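Putative cytochrome P450 154A1 (Streptomyces coelicolor, PDB 1ODO) is a haem protein of the cytochrome P450 family, with 4-phenyl-1H-imidazole bound to the haem iron in this model. Local coordinates at residues A[88-92]-A[93-97]; A[209-212]-A[213-217]; A[45-48]-A[49-53]; A[190-193]-A[194-197]. All coordinates share one frame; numbering follows the deposited sequence.

All four contacts are local, three in the opening turns or middle of helices and one where a loop runs into a helix. Each is partly buried. Contact 1 is the one that touches the haem and the 4-phenyl-1H-imidazole. Contacts 2 and 3 share a chemistry: an aspartate N-cap opens a short helix, followed by aliphatic packing. Contact 4 lies inside a long helix, where Y192 and D196 bond to helix 229-244. Contacts 2 and 4 sit on successive helices with centres about 16 Å apart, and both pack on helix 229-244. Contacts 3 and 4 lie on opposite sides of the chain's centre, about 36 Å apart between centres, contact 3 beside strand 38-43.

Contact 1. Residues A[88-92]-A[93-97]; sequences FTAYG and PNHRK. With HEM (protoporphyrin IX containing Fe), chain B; PIM (4-phenyl-1H-imidazole), chain C.
H95 and A90 meet where the loop turns into helix 92-100. The methyl CB of A90 rests 3.4 Å from CA of H95. The imidazole of H95 reaches on to the haem. Its NE2 donates to propionate oxygen O2A of the haem at 2.6 Å, with the N-H pointing almost straight at the oxygen (176°). The carboxylate carbon lies at the ring edge and in the ring plane. A first torsion of 167° sets CG opposite the backbone N and carries the ring out to the propionate. At the other end of the loop, the phenyl face of F88 covers the 4-phenyl-1H-imidazole, whose C10 stands 3.6 Å above the ring centre. The azole N3 of that ligand binds the haem iron at 2.3 Å.

G92 O receives R96 N at 3.0 Å and, more weakly, H95 N. Y91 O takes two further weak bonds, from N94 N and H95 N. A water accepts from both Y91 N and N94 ND2 and bridges the loop to the helix. K60 forms a cation-pi contact with F88.

H95 also meets the ring of H352, which bonds to the haem through ND1, as R99, R295 and Y319 do through their own side chains. The short, straight bond from H95 is consistent with a strong, charge-assisted hold on the propionate.

Contact 2. Residues A[209-212]-A[213-217]; sequences DMTS and LLIAA
An aspartate N-cap opens helix 210-218, the helix that follows helix 181-204 in this P450 fold. D209 is the cap, and its backbone O also takes the first bond of the turn, from L213 N at 3.2 Å. The carboxylate oxygen OD2 is gripped twice by S212. S212 N donates to D209 OD2 at 2.8 Å, nearly along the C-O axis of the carboxylate. S212 OG donates to the same D209 OD2 at 2.8 Å, from the syn side and 31° out of the carboxylate plane. The other oxygen, OD1, forms a salt bridge with K202 of helix 181-204. G207 N bonds to S212 OG, so the hydroxyl links the chain before the helix to the cap. The negative carboxylate beside the first N-H groups should suit the positive end of the helix dipole.

Past the cap, L214, I215 and A216 give their N-H groups to M210, T211 and S212 in regular helical bonds. M210 crosses L214 at about a right angle, with CG of M210 3.8 Å from CD1 of L214. The methyl end of M210 sits implausibly close to L214, so its exact place is doubtful. M210 also packs on L156 and M157 of helix 147-157, and L214 lies on L232, T235 and L236 of helix 229-244.

T211 divides its branches. Its OG1 bonds to M157 O, while its methyl CG2 lies opposite the backbone N (OG1 torsion -61°) and comes within 4.0 Å of I215 CD1.

Contact 3. Residues A[45-48]-A[49-53]; sequences DPVL and LKQLL
L49 N donates to D45 O at 2.8 Å, a nearly straight bond (163°) that starts helix 46-52. D45 is the N-cap. Its OD1 accepts from V47 N at 3.0 Å. That N-H comes from above the carboxylate plane, 40° out of it. The negative group lies beside the helix start, where it would probably interact well with the positive end of the helix dipole.

The next turns are closed by backbone bonds from K50 to P46, from Q51 to V47 and from L52 to L48. V47 and Q51 run side by side and point the same way. CG of Q51 lies beyond the carbonyl oxygen of V47, 3.1 Å from V47 O. K50 is extended, and its CG rests 3.3 Å from P46 O before the chain leads away. L48 and L52, both buried, meet obliquely, with CG of L48 4.1 Å from CD1 of L52. L48 CG is opposite its backbone N (175°), and branch CD1 is the one turned towards L52.

At the far end, T54 OG1 bonds to the carbonyls of K50 and Q51. L48, L49 and L52 all pack on V43 of strand 38-43, the strand just before this helix. L49 and L53 also touch Y319 of helix 319-322, whose hydroxyl bonds to the haem. P46 lies against H325 and W328 in a loop.

Contact 4. Residues A[190-193]-A[194-197]; sequences RLYE and VLDQ
R190 to Q197 form regular alpha-helix, with V194, L195, D196 and Q197 each donating a backbone N-H to the carbonyl four residues earlier. The shortest of these bonds runs from D196 N to Y192 O, at 2.8 Å. L191 is the apolar centre. Its CG lies 4.0 Å from CD1 of L195, and its CD1 lies 4.1 Å from CG2 of V194. L191 and V194 cross at about a right angle. The V194 methyl CG2 falls between backbone N and carbonyl carbon, a crowded position, and lies 3.0 Å from L191 O. Y192 joins the patch through CD2, which is 4.2 Å from CD1 of L195.

This stretch belongs to helix 181-204 of the P450 fold, which here packs on helices 161-175 and 229-244. V194 and L195 lie on F167 of the first. L191 and L195 touch L237 of the second. The side chain of L191 is about 8 Å from the bound 4-phenyl-1H-imidazole.

Two polar ends reach helix 229-244. Y192 OH bonds to D234 OD1. D196 OD2 forms a salt bridge with R233. This same OD2 sits only 3.2 Å from Y192 O, an acceptor against an acceptor, and the arginine probably eases that closeness. E193, which is exposed, and Q197 run side by side, their carboxylate and amide planes turned 51° apart. Q197 OE1 bonds weakly to R163 NH1. NE2 of Q197 lies 3.5 Å from CG of E193, against its aliphatic part.

Contact 1. Residues A[88-92]-A[93-97]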
loop_
_atom_site.group_PDB
_atom_site.type_symbol
_atom_site.label_atom_id
_atom_site.label_comp_id
_atom_site.label_asym_id
_atom_site.label_seq_id
_atom_site.Cartn_x
_atom_site.Cartn_y
_atom_site.Cartn_z
ATOM N N PHE A 88 -4.252 2.298 -12.543
ATOM C CA PHE A 88 -4.821 2.795 -11.289
ATOM C C PHE A 88 -5.980 3.776 -11.497
ATOM O O PHE A 88 -6.794 3.988 -10.596
ATOM C CB PHE A 88 -3.715 3.469 -10.459
ATOM C CG PHE A 88 -4.078 3.707 -9.014
ATOM C CD1 PHE A 88 -4.101 2.655 -8.104
ATOM C CD2 PHE A 88 -4.373 4.991 -8.559
ATOM C CE1 PHE A 88 -4.409 2.877 -6.761
ATOM C CE2 PHE A 88 -4.684 5.225 -7.220
ATOM C CZ PHE A 88 -4.700 4.167 -6.319
ATOM N N THR A 89 -6.051 4.381 -12.678
ATOM C CA THR A 89 -7.115 5.340 -12.981
ATOM C C THR A 89 -7.852 4.972 -14.262
ATOM O O THR A 89 -8.488 5.821 -14.889
ATOM C CB THR A 89 -6.550 6.758 -13.155
ATOM O OG1 THR A 89 -5.545 6.747 -14.178
ATOM C CG2 THR A 89 -5.937 7.251 -11.846
ATOM N N ALA A 90 -7.768 3.704 -14.644
ATOM C CA ALA A 90 -8.425 3.229 -15.854
ATOM C C ALA A 90 -9.740 2.511 -15.549
ATOM O O ALA A 90 -9.924 1.964 -14.462
ATOM C CB ALA A 90 -7.486 2.308 -16.616
ATOM N N TYR A 91 -10.641 2.516 -16.526
ATOM C CA TYR A 91 -11.948 1.880 -16.402
ATOM C C TYR A 91 -12.221 0.886 -17.537
ATOM O O TYR A 91 -11.818 1.108 -18.680
ATOM C CB TYR A 91 -13.036 2.962 -16.421
ATOM C CG TYR A 91 -14.449 2.435 -16.459
ATOM C CD1 TYR A 91 -15.121 2.097 -15.284
ATOM C CD2 TYR A 91 -15.112 2.250 -17.675
ATOM C CE1 TYR A 91 -16.420 1.586 -15.314
ATOM C CE2 TYR A 91 -16.411 1.739 -17.719
ATOM C CZ TYR A 91 -17.057 1.410 -16.534
ATOM O OH TYR A 91 -18.336 0.897 -16.566
ATOM N N GLY A 92 -12.919 -0.199 -17.208
ATOM C CA GLY A 92 -13.261 -1.221 -18.188
ATOM C C GLY A 92 -12.143 -1.756 -19.062
ATOM O O GLY A 92 -11.045 -2.022 -18.575
ATOM N N PRO A 93 -12.404 -1.944 -20.369
ATOM C CA PRO A 93 -11.403 -2.456 -21.306
ATOM C C PRO A 93 -10.055 -1.747 -21.225
ATOM O O PRO A 93 -9.012 -2.381 -21.373
ATOM C CB PRO A 93 -12.082 -2.273 -22.661
ATOM C CG PRO A 93 -13.513 -2.582 -22.332
ATOM C CD PRO A 93 -13.716 -1.808 -21.032
ATOM N N ASN A 94 -10.071 -0.436 -20.999
ATOM C CA ASN A 94 -8.818 0.303 -20.909
ATOM C C ASN A 94 -8.038 -0.161 -19.682
ATOM O O ASN A 94 -6.805 -0.211 -19.699
ATOM C CB ASN A 94 -9.066 1.811 -20.836
ATOM C CG ASN A 94 -7.773 2.615 -20.938
ATOM O OD1 ASN A 94 -6.940 2.364 -21.815
ATOM N ND2 ASN A 94 -7.604 3.586 -20.047
ATOM N N HIS A 95 -8.752 -0.497 -18.613
ATOM C CA HIS A 95 -8.078 -0.958 -17.404
ATOM C C HIS A 95 -7.486 -2.341 -17.655
ATOM O O HIS A 95 -6.343 -2.614 -17.288
ATOM C CB HIS A 95 -9.038 -1.030 -16.218
ATOM C CG HIS A 95 -8.477 -1.784 -15.053
ATOM N ND1 HIS A 95 -8.884 -3.060 -14.727
ATOM C CD2 HIS A 95 -7.484 -1.473 -14.185
ATOM C CE1 HIS A 95 -8.165 -3.502 -13.709
ATOM N NE2 HIS A 95 -7.308 -2.557 -13.363
ATOM N N ARG A 96 -8.272 -3.215 -18.274
ATOM C CA ARG A 96 -7.806 -4.564 -18.565
ATOM C C ARG A 96 -6.514 -4.471 -19.370
ATOM O O ARG A 96 -5.543 -5.174 -19.094
ATOM C CB ARG A 96 -8.877 -5.337 -19.353
ATOM C CG ARG A 96 -8.417 -6.699 -19.862
ATOM C CD ARG A 96 -9.597 -7.594 -20.219
ATOM N NE ARG A 96 -10.540 -6.950 -21.129
ATOM C CZ ARG A 96 -10.321 -6.740 -22.423
ATOM N NH1 ARG A 96 -9.181 -7.126 -22.981
ATOM N NH2 ARG A 96 -11.247 -6.142 -23.159
ATOM N N LYS A 97 -6.505 -3.579 -20.356
ATOM C CA LYS A 97 -5.344 -3.373 -21.213
ATOM C C LYS A 97 -4.101 -2.891 -20.458
ATOM O O LYS A 97 -3.025 -3.479 -20.576
ATOM C CB LYS A 97 -5.690 -2.356 -22.306
ATOM C CG LYS A 97 -4.480 -1.721 -22.991
ATOM C CD LYS A 97 -4.897 -0.498 -23.805
ATOM C CE LYS A 97 -3.693 0.303 -24.282
ATOM N NZ LYS A 97 -4.114 1.539 -25.006
HETATM C CHA HEM B . -3.263 -1.483 -6.162
HETATM C CHB HEM B . 1.227 -2.911 -7.154
HETATM C CHC HEM B . 1.985 -3.808 -2.471
HETATM C CHD HEM B . -2.490 -2.358 -1.496
HETATM C C1A HEM B . -2.126 -1.801 -6.864
HETATM C C2A HEM B . -1.941 -1.680 -8.306
HETATM C C3A HEM B . -0.689 -2.072 -8.583
HETATM C C4A HEM B . -0.054 -2.456 -7.330
HETATM C CMA HEM B . 0.001 -2.121 -9.958
HETATM C CAA HEM B . -3.025 -1.180 -9.285
HETATM C CBA HEM B . -3.970 -2.328 -9.685
HETATM C CGA HEM B . -5.098 -1.949 -10.643
HETATM O O1A HEM B . -5.598 -0.780 -10.482
HETATM O O2A HEM B . -5.453 -2.773 -11.484
HETATM C C1B HEM B . 1.831 -3.271 -5.978
HETATM C C2B HEM B . 3.202 -3.736 -5.869
HETATM C C3B HEM B . 3.423 -3.993 -4.548
HETATM C C4B HEM B . 2.202 -3.690 -3.837
HETATM C CMB HEM B . 4.176 -3.888 -7.056
HETATM C CAB HEM B . 4.705 -4.505 -3.862
HETATM C CBB HEM B . 5.114 -5.931 -4.266
HETATM C C1C HEM B . 0.814 -3.496 -1.796
HETATM C C2C HEM B . 0.641 -3.628 -0.341
HETATM C C3C HEM B . -0.616 -3.215 -0.063
HETATM C C4C HEM B . -1.220 -2.839 -1.325
HETATM C CMC HEM B . 1.761 -4.146 0.615
HETATM C CAC HEM B . -1.378 -3.108 1.284
HETATM C CBC HEM B . -1.302 -4.317 2.224
HETATM C C1D HEM B . -3.099 -1.987 -2.663
HETATM C C2D HEM B . -4.442 -1.468 -2.785
HETATM C C3D HEM B . -4.660 -1.212 -4.096
HETATM C C4D HEM B . -3.454 -1.585 -4.799
HETATM C CMD HEM B . -5.405 -1.249 -1.601
HETATM C CAD HEM B . -5.939 -0.609 -4.699
HETATM C CBD HEM B . -7.201 -1.477 -4.724
HETATM C CGD HEM B . -8.309 -0.621 -5.301
HETATM O O1D HEM B . -9.214 -0.235 -4.551
HETATM O O2D HEM B . -8.205 -0.320 -6.512
HETATM N NA HEM B . -0.967 -2.282 -6.302
HETATM N NB HEM B . 1.240 -3.244 -4.719
HETATM N NC HEM B . -0.338 -3.018 -2.371
HETATM N ND HEM B . -2.491 -2.051 -3.914
HETATM FE FE HEM B . -0.659 -2.656 -4.324
HETATM N N1 PIM C . 1.047 1.284 -3.415
HETATM C C2 PIM C . 0.883 -0.074 -3.190
HETATM N N3 PIM C . 0.105 -0.519 -4.041
HETATM C C4 PIM C . -0.292 0.444 -4.855
HETATM C C5 PIM C . 0.288 1.589 -4.482
HETATM C C6 PIM C . 0.190 2.975 -5.058
HETATM C C7 PIM C . 1.309 3.857 -4.903
HETATM C C8 PIM C . 1.221 5.191 -5.455
HETATM C C9 PIM C . 0.035 5.574 -6.128
HETATM C C10 PIM C . -1.068 4.692 -6.279
HETATM C C11 PIM C . -0.950 3.383 -5.722
HETATM O O HOH W 1 -10.117 4.350 -18.680
#

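Contact 2. Residues A[209-212]-A[213-217]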
loop_
_atom_site.group_PDB
_atom_site.type_symbol
_atom_site.label_atom_id
_atom_site.label_comp_id
_atom_site.label_asym_id
_atom_site.label_seq_id
_atom_site.Cartn_x
_atom_site.Cartn_y
_atom_site.Cartn_z
ATOM N N ASP A 209 14.033 -6.679 -17.751
ATOM C CA ASP A 209 13.224 -6.186 -16.642
ATOM C C ASP A 209 11.957 -5.492 -17.139
ATOM O O ASP A 209 11.826 -5.202 -18.330
ATOM C CB ASP A 209 14.066 -5.219 -15.811
ATOM C CG ASP A 209 14.781 -4.191 -16.670
ATOM O OD1 ASP A 209 16.030 -4.209 -16.719
ATOM O OD2 ASP A 209 14.091 -3.366 -17.301
ATOM N N MET A 210 11.034 -5.210 -16.224
ATOM C CA MET A 210 9.781 -4.559 -16.589
ATOM C C MET A 210 9.916 -3.135 -17.117
ATOM O O MET A 210 9.119 -2.718 -17.951
ATOM C CB MET A 210 8.803 -4.569 -15.406
ATOM C CG MET A 210 7.432 -3.963 -15.729
ATOM S SD MET A 210 6.419 -4.941 -16.881
ATOM C CE MET A 210 6.826 -4.266 -18.428
ATOM N N THR A 211 10.898 -2.377 -16.639
ATOM C CA THR A 211 11.043 -1.014 -17.138
ATOM C C THR A 211 11.377 -1.076 -18.631
ATOM O O THR A 211 10.815 -0.334 -19.435
ATOM C CB THR A 211 12.151 -0.234 -16.397
ATOM O OG1 THR A 211 11.822 -0.136 -15.002
ATOM C CG2 THR A 211 12.279 1.178 -16.969
ATOM N N SER A 212 12.276 -1.981 -19.004
ATOM C CA SER A 212 12.658 -2.113 -20.407
ATOM C C SER A 212 11.483 -2.572 -21.272
ATOM O O SER A 212 11.304 -2.088 -22.388
ATOM C CB SER A 212 13.829 -3.085 -20.545
ATOM O OG SER A 212 14.959 -2.598 -19.839
ATOM N N LEU A 213 10.682 -3.503 -20.762
ATOM C CA LEU A 213 9.534 -3.990 -21.527
ATOM C C LEU A 213 8.523 -2.872 -21.765
ATOM O O LEU A 213 7.950 -2.764 -22.852
ATOM C CB LEU A 213 8.841 -5.147 -20.803
ATOM C CG LEU A 213 9.443 -6.548 -20.928
ATOM C CD1 LEU A 213 8.643 -7.515 -20.059
ATOM C CD2 LEU A 213 9.420 -6.996 -22.393
ATOM N N LEU A 214 8.302 -2.045 -20.744
ATOM C CA LEU A 214 7.356 -0.939 -20.859
ATOM C C LEU A 214 7.871 0.080 -21.866
ATOM O O LEU A 214 7.110 0.602 -22.676
ATOM C CB LEU A 214 7.136 -0.279 -19.493
ATOM C CG LEU A 214 6.388 -1.170 -18.492
ATOM C CD1 LEU A 214 6.403 -0.548 -17.103
ATOM C CD2 LEU A 214 4.957 -1.378 -18.975
ATOM N N ILE A 215 9.168 0.360 -21.820
ATOM C CA ILE A 215 9.750 1.317 -22.751
ATOM C C ILE A 215 9.555 0.772 -24.166
ATOM O O ILE A 215 9.190 1.507 -25.084
ATOM C CB ILE A 215 11.256 1.530 -22.458
ATOM C CG1 ILE A 215 11.416 2.306 -21.145
ATOM C CG2 ILE A 215 11.917 2.281 -23.605
ATOM C CD1 ILE A 215 12.848 2.449 -20.669
ATOM N N ALA A 216 9.776 -0.527 -24.329
ATOM C CA ALA A 216 9.623 -1.167 -25.631
ATOM C C ALA A 216 8.197 -0.999 -26.146
ATOM O O ALA A 216 7.982 -0.766 -27.334
ATOM C CB ALA A 216 9.967 -2.649 -25.530
ATOM N N ALA A 217 7.224 -1.118 -25.247
ATOM C CA ALA A 217 5.822 -0.978 -25.618
ATOM C C ALA A 217 5.504 0.457 -26.028
ATOM O O ALA A 217 4.648 0.692 -26.880
ATOM C CB ALA A 217 4.928 -1.400 -24.460
#

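Contact 3. Residues A[45-48]-A[49-53]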
loop_
_atom_site.group_PDB
_atom_site.type_symbol
_atom_site.label_atom_id
_atom_site.label_comp_id
_atom_site.label_asym_id
_atom_site.label_seq_id
_atom_site.Cartn_x
_atom_site.Cartn_y
_atom_site.Cartn_z
ATOM N N ASP A 45 -18.441 -0.604 4.994
ATOM C CA ASP A 45 -19.251 -1.817 5.139
ATOM C C ASP A 45 -18.645 -2.692 4.032
ATOM O O ASP A 45 -18.800 -2.388 2.848
ATOM C CB ASP A 45 -20.721 -1.508 4.830
ATOM C CG ASP A 45 -21.589 -2.756 4.746
ATOM O OD1 ASP A 45 -21.044 -3.875 4.704
ATOM O OD2 ASP A 45 -22.832 -2.613 4.709
ATOM N N PRO A 46 -17.928 -3.768 4.401
ATOM C CA PRO A 46 -17.306 -4.644 3.401
ATOM C C PRO A 46 -18.243 -5.255 2.363
ATOM O O PRO A 46 -17.844 -5.470 1.220
ATOM C CB PRO A 46 -16.598 -5.700 4.255
ATOM C CG PRO A 46 -17.447 -5.771 5.474
ATOM C CD PRO A 46 -17.734 -4.311 5.756
ATOM N N VAL A 47 -19.481 -5.543 2.751
ATOM C CA VAL A 47 -20.429 -6.128 1.805
ATOM C C VAL A 47 -20.699 -5.091 0.716
ATOM O O VAL A 47 -20.587 -5.373 -0.479
ATOM C CB VAL A 47 -21.753 -6.507 2.504
ATOM C CG1 VAL A 47 -22.774 -6.991 1.478
ATOM C CG2 VAL A 47 -21.494 -7.597 3.533
ATOM N N LEU A 48 -21.039 -3.881 1.144
ATOM C CA LEU A 48 -21.321 -2.796 0.216
ATOM C C LEU A 48 -20.070 -2.453 -0.589
ATOM O O LEU A 48 -20.127 -2.249 -1.803
ATOM C CB LEU A 48 -21.799 -1.559 0.988
ATOM C CG LEU A 48 -22.025 -0.281 0.175
ATOM C CD1 LEU A 48 -23.058 -0.538 -0.920
ATOM C CD2 LEU A 48 -22.502 0.838 1.106
ATOM N N LEU A 49 -18.929 -2.401 0.085
ATOM C CA LEU A 49 -17.689 -2.076 -0.605
ATOM C C LEU A 49 -17.404 -3.083 -1.730
ATOM O O LEU A 49 -17.084 -2.689 -2.850
ATOM C CB LEU A 49 -16.535 -2.023 0.402
ATOM C CG LEU A 49 -15.243 -1.301 0.005
ATOM C CD1 LEU A 49 -15.546 0.021 -0.702
ATOM C CD2 LEU A 49 -14.416 -1.055 1.270
ATOM N N LYS A 50 -17.537 -4.375 -1.448
ATOM C CA LYS A 50 -17.286 -5.390 -2.472
ATOM C C LYS A 50 -18.238 -5.243 -3.656
ATOM O O LYS A 50 -17.864 -5.518 -4.800
ATOM C CB LYS A 50 -17.402 -6.794 -1.883
ATOM C CG LYS A 50 -16.221 -7.192 -1.009
ATOM C CD LYS A 50 -16.433 -8.583 -0.441
ATOM C CE LYS A 50 -15.224 -9.077 0.318
ATOM N NZ LYS A 50 -15.499 -10.435 0.874
ATOM N N GLN A 51 -19.470 -4.823 -3.388
ATOM C CA GLN A 51 -20.440 -4.649 -4.463
ATOM C C GLN A 51 -20.014 -3.456 -5.318
ATOM O O GLN A 51 -20.035 -3.521 -6.546
ATOM C CB GLN A 51 -21.840 -4.412 -3.891
ATOM C CG GLN A 51 -22.335 -5.574 -3.054
ATOM C CD GLN A 51 -23.671 -5.310 -2.401
ATOM O OE1 GLN A 51 -23.964 -4.185 -1.993
ATOM N NE2 GLN A 51 -24.486 -6.355 -2.276
ATOM N N LEU A 52 -19.616 -2.366 -4.667
ATOM C CA LEU A 52 -19.189 -1.178 -5.400
ATOM C C LEU A 52 -17.925 -1.458 -6.211
ATOM O O LEU A 52 -17.791 -0.993 -7.343
ATOM C CB LEU A 52 -18.930 -0.017 -4.435
ATOM C CG LEU A 52 -20.174 0.516 -3.712
ATOM C CD1 LEU A 52 -19.749 1.521 -2.652
ATOM C CD2 LEU A 52 -21.126 1.162 -4.721
ATOM N N LEU A 53 -17.010 -2.229 -5.628
ATOM C CA LEU A 53 -15.750 -2.579 -6.283
ATOM C C LEU A 53 -15.867 -3.570 -7.449
ATOM O O LEU A 53 -14.873 -3.867 -8.115
ATOM C CB LEU A 53 -14.768 -3.129 -5.245
ATOM C CG LEU A 53 -14.318 -2.148 -4.154
ATOM C CD1 LEU A 53 -13.457 -2.862 -3.108
ATOM C CD2 LEU A 53 -13.533 -1.020 -4.798
#

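Contact 4. Residues A[190-193]-A[194-197]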
loop_
_atom_site.group_PDB
_atom_site.type_symbol
_atom_site.label_atom_id
_atom_site.label_comp_id
_atom_site.label_asym_id
_atom_site.label_seq_id
_atom_site.Cartn_x
_atom_site.Cartn_y
_atom_site.Cartn_z
ATOM N N ARG A 190 9.505 16.662 -8.898
ATOM C CA ARG A 190 10.796 16.035 -8.649
ATOM C C ARG A 190 10.748 14.552 -8.986
ATOM O O ARG A 190 11.716 13.988 -9.495
ATOM C CB ARG A 190 11.194 16.224 -7.184
ATOM C CG ARG A 190 11.578 17.658 -6.851
ATOM C CD ARG A 190 11.490 17.932 -5.359
ATOM N NE ARG A 190 11.642 19.359 -5.082
ATOM C CZ ARG A 190 11.097 19.979 -4.044
ATOM N NH1 ARG A 190 10.357 19.297 -3.176
ATOM N NH2 ARG A 190 11.292 21.280 -3.874
ATOM N N LEU A 191 9.612 13.924 -8.702
ATOM C CA LEU A 191 9.443 12.504 -8.979
ATOM C C LEU A 191 9.441 12.227 -10.482
ATOM O O LEU A 191 10.087 11.284 -10.947
ATOM C CB LEU A 191 8.148 12.002 -8.332
ATOM C CG LEU A 191 7.760 10.527 -8.499
ATOM C CD1 LEU A 191 8.922 9.615 -8.141
ATOM C CD2 LEU A 191 6.558 10.236 -7.609
ATOM N N TYR A 192 8.721 13.042 -11.245
ATOM C CA TYR A 192 8.674 12.845 -12.691
ATOM C C TYR A 192 10.061 13.055 -13.276
ATOM O O TYR A 192 10.426 12.433 -14.272
ATOM C CB TYR A 192 7.677 13.807 -13.343
ATOM C CG TYR A 192 6.262 13.275 -13.358
ATOM C CD1 TYR A 192 5.223 13.979 -12.748
ATOM C CD2 TYR A 192 5.960 12.065 -13.985
ATOM C CE1 TYR A 192 3.917 13.488 -12.763
ATOM C CE2 TYR A 192 4.662 11.565 -14.004
ATOM C CZ TYR A 192 3.646 12.281 -13.393
ATOM O OH TYR A 192 2.360 11.795 -13.415
ATOM N N GLU A 193 10.834 13.929 -12.643
ATOM C CA GLU A 193 12.181 14.211 -13.106
ATOM C C GLU A 193 13.059 12.965 -12.987
ATOM O O GLU A 193 13.707 12.571 -13.958
ATOM C CB GLU A 193 12.779 15.370 -12.307
ATOM C CG GLU A 193 14.193 15.747 -12.709
ATOM C CD GLU A 193 14.641 17.041 -12.058
ATOM O OE1 GLU A 193 14.610 17.127 -10.810
ATOM O OE2 GLU A 193 15.022 17.974 -12.797
ATOM N N VAL A 194 13.084 12.334 -11.815
ATOM C CA VAL A 194 13.907 11.136 -11.659
ATOM C C VAL A 194 13.353 9.978 -12.484
ATOM O O VAL A 194 14.093 9.073 -12.864
ATOM C CB VAL A 194 14.047 10.695 -10.172
ATOM C CG1 VAL A 194 14.975 11.655 -9.440
ATOM C CG2 VAL A 194 12.690 10.650 -9.496
ATOM N N LEU A 195 12.051 10.009 -12.764
ATOM C CA LEU A 195 11.434 8.952 -13.554
ATOM C C LEU A 195 11.889 9.117 -15.001
ATOM O O LEU A 195 12.254 8.144 -15.659
ATOM C CB LEU A 195 9.903 9.024 -13.471
ATOM C CG LEU A 195 9.294 8.490 -12.168
ATOM C CD1 LEU A 195 7.796 8.784 -12.141
ATOM C CD2 LEU A 195 9.549 6.994 -12.060
ATOM N N ASP A 196 11.876 10.351 -15.494
ATOM C CA ASP A 196 12.302 10.598 -16.867
ATOM C C ASP A 196 13.763 10.201 -17.039
ATOM O O ASP A 196 14.159 9.702 -18.090
ATOM C CB ASP A 196 12.123 12.072 -17.241
ATOM C CG ASP A 196 10.671 12.448 -17.434
ATOM O OD1 ASP A 196 9.865 11.550 -17.753
ATOM O OD2 ASP A 196 10.335 13.638 -17.281
ATOM N N GLN A 197 14.560 10.428 -15.998
ATOM C CA GLN A 197 15.977 10.091 -16.030
ATOM C C GLN A 197 16.149 8.579 -16.087
ATOM O O GLN A 197 17.035 8.066 -16.778
ATOM C CB GLN A 197 16.680 10.655 -14.793
ATOM C CG GLN A 197 16.938 12.151 -14.863
ATOM C CD GLN A 197 17.462 12.709 -13.555
ATOM O OE1 GLN A 197 18.167 12.025 -12.810
ATOM N NE2 GLN A 197 17.132 13.963 -13.275
#